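Local coordinates for protein deoxycytidylate deaminase (Cyanophage S-TIM5, PDB 4P9E) that probably deaminates dCMP to dUMP with the help of a bound zinc ion, at residues M13-A16 against E17-Q21; V34-G38 against S39-H43. One frame throughout, in Å; residues are numbered along the deposited sequence.

Contact 1 of 2, residues M13-A16 against E17-Q21; sequences MKTA and ELFSQ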
# COMPACT_ATOMS: atom_id res chain seq x y z
N MET A 13 -0.72 -24.72 -9.62
CA MET A 13 -1.63 -25.75 -9.13
C MET A 13 -0.90 -26.70 -8.19
O MET A 13 -1.45 -27.10 -7.18
CB MET A 13 -2.28 -26.53 -10.27
CG MET A 13 -3.43 -27.40 -9.82
SD MET A 13 -4.70 -26.50 -8.89
CE MET A 13 -5.71 -25.77 -10.18
N LYS A 14 0.33 -27.05 -8.51
CA LYS A 14 1.05 -27.94 -7.63
C LYS A 14 1.38 -27.31 -6.28
O LYS A 14 1.60 -28.02 -5.30
CB LYS A 14 2.31 -28.47 -8.31
CG LYS A 14 2.05 -29.65 -9.22
CD LYS A 14 3.34 -30.33 -9.59
CE LYS A 14 3.27 -30.96 -10.99
NZ LYS A 14 4.63 -31.18 -11.57
N THR A 15 1.41 -25.99 -6.24
CA THR A 15 1.71 -25.27 -5.01
C THR A 15 0.48 -25.30 -4.14
O THR A 15 0.54 -25.60 -2.95
CB THR A 15 2.13 -23.82 -5.30
OG1 THR A 15 3.32 -23.82 -6.09
CG2 THR A 15 2.38 -23.05 -4.00
N ALA A 16 -0.66 -24.98 -4.74
CA ALA A 16 -1.92 -25.15 -4.06
C ALA A 16 -2.03 -26.58 -3.49
O ALA A 16 -2.51 -26.77 -2.38
CB ALA A 16 -3.07 -24.85 -5.00
N GLU A 17 -1.57 -27.57 -4.25
CA GLU A 17 -1.53 -28.95 -3.78
C GLU A 17 -0.58 -29.18 -2.61
O GLU A 17 -0.91 -29.92 -1.68
CB GLU A 17 -1.16 -29.91 -4.90
CG GLU A 17 -2.31 -30.27 -5.79
CD GLU A 17 -1.85 -31.04 -7.02
OE1 GLU A 17 -2.58 -31.00 -8.03
OE2 GLU A 17 -0.78 -31.68 -6.98
N LEU A 18 0.59 -28.56 -2.67
CA LEU A 18 1.54 -28.59 -1.55
C LEU A 18 0.87 -28.11 -0.28
O LEU A 18 1.08 -28.65 0.81
CB LEU A 18 2.70 -27.65 -1.83
CG LEU A 18 4.09 -28.24 -1.91
CD1 LEU A 18 4.07 -29.49 -2.76
CD2 LEU A 18 5.01 -27.21 -2.53
N PHE A 19 0.04 -27.08 -0.40
CA PHE A 19 -0.59 -26.51 0.77
C PHE A 19 -1.85 -27.21 1.21
O PHE A 19 -2.21 -27.13 2.37
CB PHE A 19 -0.79 -25.01 0.62
CG PHE A 19 0.48 -24.24 0.79
CD1 PHE A 19 1.01 -24.03 2.05
CD2 PHE A 19 1.17 -23.77 -0.31
CE1 PHE A 19 2.20 -23.34 2.22
CE2 PHE A 19 2.36 -23.08 -0.16
CZ PHE A 19 2.88 -22.86 1.11
N SER A 20 -2.52 -27.92 0.31
CA SER A 20 -3.68 -28.70 0.72
C SER A 20 -3.26 -29.75 1.74
O SER A 20 -4.03 -30.09 2.63
CB SER A 20 -4.38 -29.37 -0.48
OG SER A 20 -3.54 -30.31 -1.12
N GLN A 21 -2.03 -30.23 1.62
CA GLN A 21 -1.56 -31.33 2.46
C GLN A 21 -1.12 -30.89 3.85
O GLN A 21 -0.81 -31.72 4.70
CB GLN A 21 -0.45 -32.09 1.75
CG GLN A 21 -0.88 -32.66 0.42
CD GLN A 21 -1.85 -33.82 0.57
OE1 GLN A 21 -1.46 -34.90 1.03
NE2 GLN A 21 -3.11 -33.61 0.18
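Helix 6-20 runs through this contact, setting T15 against F19 one turn later and the stems of M13 and K14 against E17. The main backbone bonds run from residue i+4 back to residue i. E17 N donates to M13 O (3.0 Å), and L18 N to K14 O (2.9 Å). F19 N donates to T15 O and also makes a weak i+3 branch to A16 O, at 3.2 Å. S20 N gives its main bond to A16 O.

T15 and F19 lie side by side and point the same way. The methyl CG2 of T15 sits at the edge of the F19 ring and in its plane, 3.8 Å from F19 CE2. It gets there because CG2 is anti to the backbone N, while OG1 (chi1 -62°) turns back to A11 O, its hydrogen-bond partner.

This helix packs on the central mixed sheet of the deaminase fold. T15 and A16 meet I33 of strand 31-36, and the F19 ring meets H43, which binds dCMP or dTTP in ligand-bound structures of this protein. The helix also meets a second subunit: L18 packs on T15 of that neighbour, and L18 of the neighbour touches K14 and T15.

E17 sends its extended chain across both earlier side chains. Its carboxylate passes their aliphatic stems loosely, with OE1 4.1 Å from M13 CG and OE2 at the same distance from K14 CG. Its salt-bridge partner is R116, through NH1 to OE1. S20 turns its OG between its own N and carbonyl carbon (chi1 64°). That hydroxyl donates to E17 O at 2.7 Å.

Contact 2 of 2, residues V34-G38 against S39-H43; sequences VVKNG and SILAH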
# COMPACT_ATOMS: atom_id res chain seq x y z
N VAL A 34 -3.38 -17.33 -4.48
CA VAL A 34 -3.71 -16.13 -5.25
C VAL A 34 -2.52 -15.67 -6.10
O VAL A 34 -1.40 -15.55 -5.60
CB VAL A 34 -4.29 -14.99 -4.37
CG1 VAL A 34 -4.45 -13.71 -5.19
CG2 VAL A 34 -5.64 -15.40 -3.80
N VAL A 35 -2.76 -15.45 -7.38
CA VAL A 35 -1.71 -14.98 -8.27
C VAL A 35 -2.13 -13.71 -8.99
O VAL A 35 -3.25 -13.60 -9.46
CB VAL A 35 -1.30 -16.06 -9.29
CG1 VAL A 35 -0.17 -15.55 -10.17
CG2 VAL A 35 -0.88 -17.33 -8.57
N LYS A 36 -1.23 -12.74 -9.05
CA LYS A 36 -1.49 -11.51 -9.77
C LYS A 36 -0.17 -10.93 -10.27
O LYS A 36 0.84 -10.95 -9.56
CB LYS A 36 -2.20 -10.52 -8.85
CG LYS A 36 -2.66 -9.26 -9.50
CD LYS A 36 -3.43 -8.45 -8.50
CE LYS A 36 -3.73 -7.05 -8.99
NZ LYS A 36 -4.21 -6.18 -7.87
N ASN A 37 -0.19 -10.45 -11.51
CA ASN A 37 0.99 -9.85 -12.14
C ASN A 37 2.27 -10.68 -12.00
O ASN A 37 3.34 -10.15 -11.74
CB ASN A 37 1.25 -8.46 -11.56
CG ASN A 37 0.03 -7.57 -11.63
OD1 ASN A 37 -0.84 -7.74 -12.49
ND2 ASN A 37 -0.06 -6.61 -10.71
N GLY A 38 2.14 -11.99 -12.17
CA GLY A 38 3.29 -12.88 -12.12
C GLY A 38 3.80 -13.17 -10.72
O GLY A 38 4.92 -13.62 -10.54
N SER A 39 2.98 -12.92 -9.72
CA SER A 39 3.41 -13.12 -8.36
C SER A 39 2.34 -13.76 -7.48
O SER A 39 1.17 -13.36 -7.50
CB SER A 39 3.85 -11.78 -7.79
OG SER A 39 4.24 -11.93 -6.44
N ILE A 40 2.74 -14.76 -6.69
CA ILE A 40 1.88 -15.29 -5.63
C ILE A 40 1.70 -14.22 -4.57
O ILE A 40 2.66 -13.58 -4.16
CB ILE A 40 2.50 -16.53 -4.96
CG1 ILE A 40 2.81 -17.60 -5.99
CG2 ILE A 40 1.58 -17.08 -3.88
CD1 ILE A 40 3.50 -18.79 -5.39
N LEU A 41 0.47 -14.01 -4.12
CA LEU A 41 0.22 -13.00 -3.11
C LEU A 41 -0.33 -13.58 -1.82
O LEU A 41 -0.23 -12.96 -0.78
CB LEU A 41 -0.74 -11.95 -3.64
CG LEU A 41 -0.32 -11.26 -4.92
CD1 LEU A 41 -1.43 -10.31 -5.31
CD2 LEU A 41 1.03 -10.55 -4.79
N ALA A 42 -0.91 -14.76 -1.90
CA ALA A 42 -1.54 -15.37 -0.73
C ALA A 42 -1.69 -16.86 -0.96
O ALA A 42 -1.80 -17.33 -2.10
CB ALA A 42 -2.91 -14.75 -0.46
N HIS A 43 -1.71 -17.61 0.13
CA HIS A 43 -1.99 -19.03 0.07
C HIS A 43 -2.93 -19.37 1.21
O HIS A 43 -3.14 -18.55 2.10
CB HIS A 43 -0.71 -19.84 0.13
CG HIS A 43 0.11 -19.58 1.36
ND1 HIS A 43 0.16 -20.45 2.42
CD2 HIS A 43 0.89 -18.53 1.69
CE1 HIS A 43 0.95 -19.95 3.36
NE2 HIS A 43 1.40 -18.79 2.93
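K36 crosses L41 obliquely. From its CB, which lies 3.6 Å from L41 CD1, the chain runs fully extended. CG leaves anti to the backbone N (chi1 -174°), and CD is still 4.2 Å from L41 CD1. Beyond CD the lysine parts from L41. Its NZ donates to S85 O, with a weak bond to D87 O and a long, weak ion pair with E84.

This is a two-residue beta hairpin joining strands 31-36 and 39-45. N37 and G38 form the corners of a type I' turn, and both have positive phi. K36 and S39 close it as an antiparallel hydrogen-bonded pair. K36 N donates to S39 O (2.9 Å). In return, S39 N approaches K36 O from above its carbonyl plane.

V35 and I40 follow as a non-hydrogen-bonded pair. Both side chains leave on the face covered by Y12 of helix 6-20. Further along, V34 meets two residues at a beta bulge: its O accepts from L41 N (2.8 Å), and its N donates to A42 O (2.9 Å). V34 CB lies 4.2 Å from A42 CB. The second strand leads on to H43, whose O accepts from K78 NZ; both residues bind dCMP in ligand-bound structures of this protein. G38 O accepts from NZ of K78 of a second subunit.

Overall arrangement
From the N terminus, the chain first makes contact 1, within helix 6-20. It then passes through a connecting segment into strand 31-36, turns back at once, and makes contact 2 with strand 39-45. The two contacts lie in series; they neither nest nor cross. Contact 1 closes only helical turns, while contact 2 closes a tight hairpin at one margin of the chain's five-stranded sheet. Their centres are 14 Å apart, but they meet where F19 CE1 lies 3.5 Å from H43 ND1. That packing ties the helix to the hairpin's second strand through H43, itself a nucleotide-binding residue. Both contacts also touch the second subunit.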